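PDB 3I57: mucus binding protein from Lactobacillus reuteri, which probably binds mucus at the bacterial cell wall and has a repeat of beta-grasp fold that also binds immunoglobulin. Local coordinates for residues F73-E78 with V125-T130; E78-N83 with G131-G136; L96-H101 with Q173-T178. One frame throughout, in Å; residues are numbered along the deposited sequence.

Contact 1 (F73-E78 with V125-T130); sequences FKHHRE and VLDDVT
His-75 and Asp-127 meet where strand 67-80, running out of the N-terminal beta-grasp part, pairs antiparallel with strand 112-127 of the C-terminal part. The imidazole presents its edge to the carboxylate. His-75 ND1 donates to Asp-127 OD2 over 2.6 Å, almost straight at 169°, and uses the syn lone pair of that oxygen. The two planes are turned 63° apart. Val-129 lies across one face of the His-75 ring, a CH-pi contact with Val-129 CB 3.9 Å from the ring centroid. Asp-10 takes the ring's NE2, so both nitrogens are held and the ring rotation is fixed. With CG anti to the backbone N (chi1 178°), the Asp-127 carboxylate comes over one face of the Arg-77 guanidinium. Arg-77 NH2 and Asp-127 OD2 are 3.5 Å apart, a link of charge alone, and Glu-12 is the stronger partner of Arg-77. Asp-127 OD1 closes an Asx turn by accepting from Val-129 N at 2.8 Å, and Thr-130 N reaches it from above the carboxylate plane. With an alanine here, His-75 ND1 would probably lose its acceptor, Arg-77 a charge partner, and the N-H groups of Val-129 and Thr-130 their shared oxygen. Backbone bonds pair Glu-78 with Leu-126 in both directions, and Asp-128 N donates to His-76 O. On the other face of the sheet, Glu-78 runs alongside Leu-126, with Glu-78 CD 3.8 Å from Leu-126 CD2.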
loop_
_atom_site.group_PDB
_atom_site.type_symbol
_atom_site.label_atom_id
_atom_site.label_comp_id
_atom_site.label_asym_id
_atom_site.label_seq_id
_atom_site.Cartn_x
_atom_site.Cartn_y
_atom_site.Cartn_z
ATOM N N PHE A 73 11.273 12.270 -13.827
ATOM C CA PHE A 73 10.228 12.337 -12.818
ATOM C C PHE A 73 10.421 11.321 -11.707
ATOM O O PHE A 73 11.040 10.277 -11.904
ATOM C CB PHE A 73 8.875 12.014 -13.454
ATOM C CG PHE A 73 8.497 12.935 -14.568
ATOM C CD1 PHE A 73 7.683 14.019 -14.328
ATOM C CD2 PHE A 73 8.964 12.718 -15.846
ATOM C CE1 PHE A 73 7.321 14.883 -15.371
ATOM C CE2 PHE A 73 8.620 13.590 -16.901
ATOM C CZ PHE A 73 7.805 14.662 -16.646
ATOM N N LYS A 74 9.838 11.608 -10.546
ATOM C CA LYS A 74 9.635 10.579 -9.537
ATOM C C LYS A 74 8.139 10.308 -9.417
ATOM O O LYS A 74 7.324 10.932 -10.112
ATOM C CB LYS A 74 10.235 11.016 -8.186
ATOM C CG LYS A 74 11.716 11.259 -8.227
ATOM C CD LYS A 74 12.209 11.749 -6.841
ATOM C CE LYS A 74 13.706 11.525 -6.658
ATOM N NZ LYS A 74 14.061 10.125 -7.021
ATOM N N HIS A 75 7.758 9.390 -8.535
ATOM C CA HIS A 75 6.317 9.115 -8.370
ATOM C C HIS A 75 5.773 10.034 -7.272
ATOM O O HIS A 75 6.348 10.074 -6.180
ATOM C CB HIS A 75 6.101 7.668 -7.930
ATOM C CG HIS A 75 6.515 6.644 -8.937
ATOM N ND1 HIS A 75 6.119 5.322 -8.855
ATOM C CD2 HIS A 75 7.265 6.747 -10.062
ATOM C CE1 HIS A 75 6.627 4.655 -9.877
ATOM N NE2 HIS A 75 7.331 5.496 -10.619
ATOM N N HIS A 76 4.714 10.777 -7.558
ATOM C CA HIS A 76 4.067 11.565 -6.523
ATOM C C HIS A 76 3.405 10.641 -5.482
ATOM O O HIS A 76 2.774 9.639 -5.831
ATOM C CB HIS A 76 3.032 12.540 -7.114
ATOM C CG HIS A 76 2.420 13.407 -6.067
ATOM N ND1 HIS A 76 3.138 14.391 -5.415
ATOM C CD2 HIS A 76 1.220 13.340 -5.445
ATOM C CE1 HIS A 76 2.374 14.942 -4.489
ATOM N NE2 HIS A 76 1.204 14.330 -4.492
ATOM N N ARG A 77 3.581 10.969 -4.204
ATOM C CA ARG A 77 2.991 10.192 -3.117
ATOM C C ARG A 77 2.136 11.048 -2.208
ATOM O O ARG A 77 2.363 12.254 -2.079
ATOM C CB ARG A 77 4.088 9.489 -2.315
ATOM C CG ARG A 77 4.765 8.367 -3.126
ATOM C CD ARG A 77 5.926 7.686 -2.411
ATOM N NE ARG A 77 6.364 6.538 -3.203
ATOM C CZ ARG A 77 7.216 6.630 -4.222
ATOM N NH1 ARG A 77 7.727 7.808 -4.547
ATOM N NH2 ARG A 77 7.544 5.547 -4.908
ATOM N N GLU A 78 1.152 10.418 -1.581
ATOM C CA GLU A 78 0.302 11.096 -0.617
ATOM C C GLU A 78 -0.043 10.124 0.509
ATOM O O GLU A 78 -0.289 8.940 0.281
ATOM C CB GLU A 78 -0.972 11.620 -1.282
ATOM C CG GLU A 78 -1.759 10.551 -2.040
ATOM C CD GLU A 78 -3.045 11.086 -2.677
ATOM O OE1 GLU A 78 -2.941 11.725 -3.751
ATOM O OE2 GLU A 78 -4.150 10.857 -2.109
ATOM N N VAL A 125 0.982 5.049 2.363
ATOM C CA VAL A 125 1.362 6.098 1.446
ATOM C C VAL A 125 1.048 5.587 0.042
ATOM O O VAL A 125 1.583 4.549 -0.395
ATOM C CB VAL A 125 2.842 6.319 1.505
ATOM C CG1 VAL A 125 3.276 7.266 0.391
ATOM C CG2 VAL A 125 3.259 6.837 2.909
ATOM N N LEU A 126 0.204 6.338 -0.655
ATOM C CA LEU A 126 -0.267 5.963 -1.970
ATOM C C LEU A 126 0.708 6.515 -3.001
ATOM O O LEU A 126 1.151 7.656 -2.907
ATOM C CB LEU A 126 -1.659 6.534 -2.218
ATOM C CG LEU A 126 -2.132 6.506 -3.656
ATOM C CD1 LEU A 126 -2.440 5.077 -4.087
ATOM C CD2 LEU A 126 -3.343 7.459 -3.797
ATOM N N ASP A 127 1.076 5.657 -3.940
ATOM C CA ASP A 127 1.895 6.045 -5.083
ATOM C C ASP A 127 0.911 6.382 -6.190
ATOM O O ASP A 127 0.204 5.511 -6.678
ATOM C CB ASP A 127 2.762 4.842 -5.457
ATOM C CG ASP A 127 3.661 5.094 -6.688
ATOM O OD1 ASP A 127 3.257 5.851 -7.583
ATOM O OD2 ASP A 127 4.751 4.489 -6.764
ATOM N N ASP A 128 0.851 7.658 -6.553
ATOM C CA ASP A 128 -0.085 8.127 -7.539
ATOM C C ASP A 128 0.156 7.554 -8.937
ATOM O O ASP A 128 -0.770 7.552 -9.756
ATOM C CB ASP A 128 -0.053 9.650 -7.601
ATOM C CG ASP A 128 -0.844 10.313 -6.491
ATOM O OD1 ASP A 128 -1.692 9.668 -5.813
ATOM O OD2 ASP A 128 -0.613 11.528 -6.324
ATOM N N VAL A 129 1.374 7.089 -9.229
ATOM C CA VAL A 129 1.647 6.531 -10.575
ATOM C C VAL A 129 1.072 5.126 -10.721
ATOM O O VAL A 129 0.470 4.789 -11.747
ATOM C CB VAL A 129 3.139 6.462 -10.884
ATOM C CG1 VAL A 129 3.376 5.601 -12.148
ATOM C CG2 VAL A 129 3.702 7.878 -11.075
ATOM N N THR A 130 1.265 4.315 -9.689
ATOM C CA THR A 130 0.858 2.915 -9.721
ATOM C C THR A 130 -0.533 2.662 -9.114
ATOM O O THR A 130 -1.143 1.624 -9.396
ATOM C CB THR A 130 1.871 2.025 -9.009
ATOM O OG1 THR A 130 1.909 2.386 -7.625
ATOM C CG2 THR A 130 3.285 2.213 -9.620
HETATM O O HOH W 1 6.064 3.314 -3.864
#

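Contact 2 (E78-N83 with G131-G136); sequences ENVDPN and GIVAWG
The junction between the two beta-grasp domains is packed here. The end of strand 67-80, with the linker that follows it, meets the short strand 133-135. Both pair with strand 112-127, which lies between them, and their side chains meet across it. Val-80 and Val-133 reach toward each other tip to tip. Val-80 CG2 sits 3.9 Å from Val-133 CG1 and 4.0 Å from Val-133 CG2, so one methyl rests against both branches of its partner. Val-80 places this methyl between its backbone N and carbonyl carbon (chi1 -60° for CG1). Within its own strand, Val-133 also lays CG1 over one face of the Trp-135 indole, 3.3 Å above the ring plane and over its centre. The far end of the indole meets the linker. Asp-81 O lies in the ring plane at the edge, 3.7 Å from Trp-135 CZ3, and Pro-82 O approaches CH2 obliquely at 4.0 Å. The indole NE1 makes a weak hydrogen bond to Thr-90, and Ser-86 holds the backbone N of Val-133. No hydrogen bond joins the two segments. Their cohesion is therefore mainly apolar, and the carbonyl of Asp-81 at the ring edge is likely to add a mild electrostatic attraction to the aromatic hydrogens.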
loop_
_atom_site.group_PDB
_atom_site.type_symbol
_atom_site.label_atom_id
_atom_site.label_comp_id
_atom_site.label_asym_id
_atom_site.label_seq_id
_atom_site.Cartn_x
_atom_site.Cartn_y
_atom_site.Cartn_z
ATOM N N GLU A 78 1.152 10.418 -1.581
ATOM C CA GLU A 78 0.302 11.096 -0.617
ATOM C C GLU A 78 -0.043 10.124 0.509
ATOM O O GLU A 78 -0.289 8.940 0.281
ATOM C CB GLU A 78 -0.972 11.620 -1.282
ATOM C CG GLU A 78 -1.759 10.551 -2.040
ATOM C CD GLU A 78 -3.045 11.086 -2.677
ATOM O OE1 GLU A 78 -2.941 11.725 -3.751
ATOM O OE2 GLU A 78 -4.150 10.857 -2.109
ATOM N N ASN A 79 -0.042 10.627 1.732
ATOM C CA ASN A 79 -0.413 9.785 2.850
ATOM C C ASN A 79 -1.907 9.501 2.809
ATOM O O ASN A 79 -2.721 10.410 2.585
ATOM C CB ASN A 79 -0.088 10.472 4.177
ATOM C CG ASN A 79 1.357 10.888 4.289
ATOM O OD1 ASN A 79 2.258 10.137 3.953
ATOM N ND2 ASN A 79 1.583 12.095 4.814
ATOM N N VAL A 80 -2.279 8.247 3.032
ATOM C CA VAL A 80 -3.693 7.875 3.054
ATOM C C VAL A 80 -4.110 7.186 4.360
ATOM O O VAL A 80 -3.276 6.681 5.117
ATOM C CB VAL A 80 -4.103 6.968 1.829
ATOM C CG1 VAL A 80 -3.866 7.682 0.505
ATOM C CG2 VAL A 80 -3.338 5.618 1.852
ATOM N N ASP A 81 -5.418 7.188 4.606
ATOM C CA ASP A 81 -6.001 6.618 5.805
ATOM C C ASP A 81 -6.181 5.098 5.612
ATOM O O ASP A 81 -6.071 4.591 4.504
ATOM C CB ASP A 81 -7.338 7.321 6.105
ATOM C CG ASP A 81 -7.167 8.834 6.411
ATOM O OD1 ASP A 81 -6.051 9.257 6.795
ATOM O OD2 ASP A 81 -8.139 9.621 6.281
ATOM N N PRO A 82 -6.456 4.367 6.701
ATOM C CA PRO A 82 -6.619 2.925 6.640
ATOM C C PRO A 82 -7.765 2.460 5.729
ATOM O O PRO A 82 -7.818 1.298 5.386
ATOM C CB PRO A 82 -6.915 2.548 8.101
ATOM C CG PRO A 82 -6.132 3.600 8.902
ATOM C CD PRO A 82 -6.481 4.865 8.089
ATOM N N ASN A 83 -8.686 3.339 5.354
ATOM C CA ASN A 83 -9.819 2.897 4.556
ATOM C C ASN A 83 -9.532 3.007 3.079
ATOM O O ASN A 83 -10.387 2.706 2.257
ATOM C CB ASN A 83 -11.084 3.696 4.876
ATOM C CG ASN A 83 -11.367 3.749 6.357
ATOM O OD1 ASN A 83 -11.339 4.825 6.968
ATOM N ND2 ASN A 83 -11.587 2.587 6.958
ATOM N N GLY A 131 -1.049 3.582 -8.305
ATOM C CA GLY A 131 -2.286 3.313 -7.550
ATOM C C GLY A 131 -2.146 2.394 -6.344
ATOM O O GLY A 131 -3.129 2.083 -5.659
ATOM N N ILE A 132 -0.923 1.995 -6.052
ATOM C CA ILE A 132 -0.629 1.066 -4.958
ATOM C C ILE A 132 -0.299 1.811 -3.673
ATOM O O ILE A 132 0.488 2.780 -3.670
ATOM C CB ILE A 132 0.548 0.141 -5.318
ATOM C CG1 ILE A 132 0.260 -0.594 -6.636
ATOM C CG2 ILE A 132 0.910 -0.835 -4.140
ATOM C CD1 ILE A 132 1.484 -1.406 -7.193
ATOM N N VAL A 133 -0.907 1.364 -2.570
ATOM C CA VAL A 133 -0.564 1.925 -1.277
ATOM C C VAL A 133 0.530 1.075 -0.646
ATOM O O VAL A 133 0.385 -0.144 -0.541
ATOM C CB VAL A 133 -1.774 1.882 -0.323
ATOM C CG1 VAL A 133 -1.379 2.397 1.057
ATOM C CG2 VAL A 133 -2.922 2.753 -0.876
ATOM N N ALA A 134 1.618 1.717 -0.226
ATOM C CA ALA A 134 2.592 1.099 0.656
ATOM C C ALA A 134 2.089 1.255 2.073
ATOM O O ALA A 134 2.129 2.354 2.635
ATOM C CB ALA A 134 3.956 1.777 0.500
ATOM N N TRP A 135 1.627 0.151 2.662
ATOM C CA TRP A 135 1.038 0.217 4.000
ATOM C C TRP A 135 2.110 0.240 5.073
ATOM O O TRP A 135 3.072 -0.503 4.982
ATOM C CB TRP A 135 0.096 -0.974 4.233
ATOM C CG TRP A 135 -1.108 -0.904 3.326
ATOM C CD1 TRP A 135 -1.376 -1.689 2.223
ATOM C CD2 TRP A 135 -2.192 0.032 3.423
ATOM N NE1 TRP A 135 -2.551 -1.294 1.649
ATOM C CE2 TRP A 135 -3.071 -0.237 2.354
ATOM C CE3 TRP A 135 -2.499 1.076 4.312
ATOM C CZ2 TRP A 135 -4.253 0.474 2.164
ATOM C CZ3 TRP A 135 -3.661 1.789 4.119
ATOM C CH2 TRP A 135 -4.522 1.494 3.043
ATOM N N GLY A 136 1.915 1.083 6.088
ATOM C CA GLY A 136 2.836 1.168 7.206
ATOM C C GLY A 136 2.547 0.143 8.297
ATOM O O GLY A 136 1.824 -0.848 8.089
#

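Contact 3 (L96-H101 with Q173-T178); sequences LTETVH and QGPTLT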
loop_
_atom_site.group_PDB
_atom_site.type_symbol
_atom_site.label_atom_id
_atom_site.label_comp_id
_atom_site.label_asym_id
_atom_site.label_seq_id
_atom_site.Cartn_x
_atom_site.Cartn_y
_atom_site.Cartn_z
ATOM N N LEU A 96 -9.470 -10.124 13.079
ATOM C CA LEU A 96 -9.175 -11.462 13.572
ATOM C C LEU A 96 -10.328 -11.961 14.448
ATOM O O LEU A 96 -11.032 -11.164 15.070
ATOM C CB LEU A 96 -7.902 -11.476 14.414
ATOM C CG LEU A 96 -6.617 -10.934 13.793
ATOM C CD1 LEU A 96 -5.452 -11.208 14.758
ATOM C CD2 LEU A 96 -6.366 -11.634 12.472
ATOM N N THR A 97 -10.479 -13.282 14.518
ATOM C CA THR A 97 -11.588 -13.874 15.245
ATOM C C THR A 97 -11.085 -14.812 16.340
ATOM O O THR A 97 -10.227 -15.673 16.104
ATOM C CB THR A 97 -12.514 -14.678 14.289
ATOM O OG1 THR A 97 -13.073 -13.797 13.321
ATOM C CG2 THR A 97 -13.655 -15.367 15.050
ATOM N N GLU A 98 -11.614 -14.630 17.548
ATOM C CA GLU A 98 -11.314 -15.542 18.635
ATOM C C GLU A 98 -12.448 -16.577 18.668
ATOM O O GLU A 98 -13.612 -16.204 18.558
ATOM C CB GLU A 98 -11.247 -14.781 19.960
ATOM C CG GLU A 98 -11.452 -15.715 21.156
ATOM C CD GLU A 98 -11.474 -14.963 22.478
ATOM O OE1 GLU A 98 -12.262 -13.997 22.566
ATOM O OE2 GLU A 98 -10.721 -15.371 23.405
ATOM N N THR A 99 -12.111 -17.868 18.796
ATOM C CA THR A 99 -13.124 -18.932 18.848
ATOM C C THR A 99 -12.931 -19.721 20.127
ATOM O O THR A 99 -11.819 -20.200 20.401
ATOM C CB THR A 99 -12.963 -19.921 17.673
ATOM O OG1 THR A 99 -13.101 -19.201 16.456
ATOM C CG2 THR A 99 -14.046 -20.998 17.712
ATOM N N VAL A 100 -14.007 -19.846 20.896
ATOM C CA VAL A 100 -14.003 -20.652 22.106
ATOM C C VAL A 100 -14.953 -21.826 21.959
ATOM O O VAL A 100 -16.154 -21.650 21.698
ATOM C CB VAL A 100 -14.419 -19.842 23.323
ATOM C CG1 VAL A 100 -14.368 -20.739 24.600
ATOM C CG2 VAL A 100 -13.542 -18.576 23.458
ATOM N N HIS A 101 -14.389 -23.017 22.089
ATOM C CA HIS A 101 -15.140 -24.252 22.093
ATOM C C HIS A 101 -15.518 -24.617 23.525
ATOM O O HIS A 101 -14.822 -24.251 24.487
ATOM C CB HIS A 101 -14.292 -25.400 21.508
ATOM C CG HIS A 101 -13.808 -25.165 20.114
ATOM N ND1 HIS A 101 -14.653 -24.862 19.067
ATOM C CD2 HIS A 101 -12.563 -25.242 19.584
ATOM C CE1 HIS A 101 -13.948 -24.760 17.951
ATOM N NE2 HIS A 101 -12.673 -24.964 18.244
ATOM N N GLN A 173 -4.197 -15.079 12.572
ATOM C CA GLN A 173 -5.533 -15.506 13.004
ATOM C C GLN A 173 -5.640 -15.286 14.490
ATOM O O GLN A 173 -4.616 -15.250 15.181
ATOM C CB GLN A 173 -5.763 -16.980 12.690
ATOM C CG GLN A 173 -4.787 -17.900 13.423
ATOM C CD GLN A 173 -4.687 -19.265 12.755
ATOM O OE1 GLN A 173 -4.231 -19.365 11.607
ATOM N NE2 GLN A 173 -5.127 -20.320 13.461
ATOM N N GLY A 174 -6.871 -15.115 14.964
ATOM C CA GLY A 174 -7.127 -14.983 16.401
ATOM C C GLY A 174 -7.011 -16.332 17.087
ATOM O O GLY A 174 -6.772 -17.343 16.430
ATOM N N PRO A 175 -7.150 -16.367 18.420
ATOM C CA PRO A 175 -6.899 -17.627 19.133
ATOM C C PRO A 175 -8.089 -18.551 19.052
ATOM O O PRO A 175 -9.222 -18.082 18.967
ATOM C CB PRO A 175 -6.742 -17.174 20.588
ATOM C CG PRO A 175 -7.638 -15.961 20.692
ATOM C CD PRO A 175 -7.456 -15.254 19.337
ATOM N N THR A 176 -7.851 -19.856 19.152
ATOM C CA THR A 176 -8.948 -20.811 19.248
ATOM C C THR A 176 -8.639 -21.673 20.457
ATOM O O THR A 176 -7.516 -22.204 20.561
ATOM C CB THR A 176 -9.035 -21.691 17.990
ATOM O OG1 THR A 176 -9.426 -20.880 16.865
ATOM C CG2 THR A 176 -10.088 -22.768 18.198
ATOM N N LEU A 177 -9.580 -21.788 21.390
ATOM C CA LEU A 177 -9.272 -22.438 22.654
ATOM C C LEU A 177 -10.484 -23.171 23.140
ATOM O O LEU A 177 -11.552 -22.956 22.623
ATOM C CB LEU A 177 -8.797 -21.412 23.698
ATOM C CG LEU A 177 -9.797 -20.346 24.131
ATOM C CD1 LEU A 177 -10.476 -20.708 25.451
ATOM C CD2 LEU A 177 -9.105 -18.976 24.274
ATOM N N THR A 178 -10.301 -24.073 24.096
ATOM C CA THR A 178 -11.393 -24.890 24.586
ATOM C C THR A 178 -11.553 -24.732 26.089
ATOM O O THR A 178 -10.593 -24.852 26.832
ATOM C CB THR A 178 -11.137 -26.386 24.301
ATOM O OG1 THR A 178 -10.972 -26.582 22.896
ATOM C CG2 THR A 178 -12.347 -27.219 24.784
HETATM O O HOH W 2 -10.465 -18.446 15.932
HETATM O O HOH W 3 -8.925 -15.231 13.005
#
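Thr-99 pairs with Thr-176 in a parallel bridge of the second beta-grasp domain. Thr-99 N donates to Pro-175 O, Leu-177 N to Thr-99 O and His-101 N to Leu-177 O, each over 2.9 Å. On one face, Val-100 and Leu-177 lie side by side, CG1 4.0 Å from CD1. Glu-98 crosses the Pro-175 ring obliquely, with the two CG atoms 3.8 Å apart. On the other face, Thr-99 and Thr-176 run alongside each other, and the His-101 side chain crosses obliquely past Thr-176 and Thr-178. His-101 NE2 comes within 3.4 Å of the Thr-176 CG2 methyl, while Thr-178 OG1 lies in the ring plane at its edge. His-101 CG stands anti to the carbonyl carbon (chi1 -58°), which sets NE2 beside that methyl, and Asp-113 of strand 112-127 is hydrogen-bonded to ND1. One water is shared by Thr-97 O, Thr-99 OG1 and Thr-176 OG1. Another accepts from Thr-97 N and Gly-174 N at 2.9 and 2.8 Å, before the strands pair. Gly-174 CA lies 3.2 Å from Thr-97 O in a CA-H...O contact, a closeness consistent with the lack of a side chain. Backbone bonds thus carry the middle, and water takes over near the start of the second strand.

Contacts 1 and 2 are neighbours, with centres about 10 Å apart. They share Glu-78 and strand 67-80. Val-125 O and Ala-134 N, 2.8 Å apart, and Asp-127 N and Ile-132 O, 2.9 Å apart, probably tie them by hydrogen bonds. Strand 112-127 thus lies between strands 67-80 and 133-135 and joins the two domains. Contact 3 stands apart, within the second domain. Its centre is about 39 Å from that of contact 1 and about 30 Å from that of contact 2. Strand 112-127 still connects them, since it also pairs with strand 93-104. All three lie away from the calcium site of Gln-2, Asp-60, Asp-62 and Asn-65.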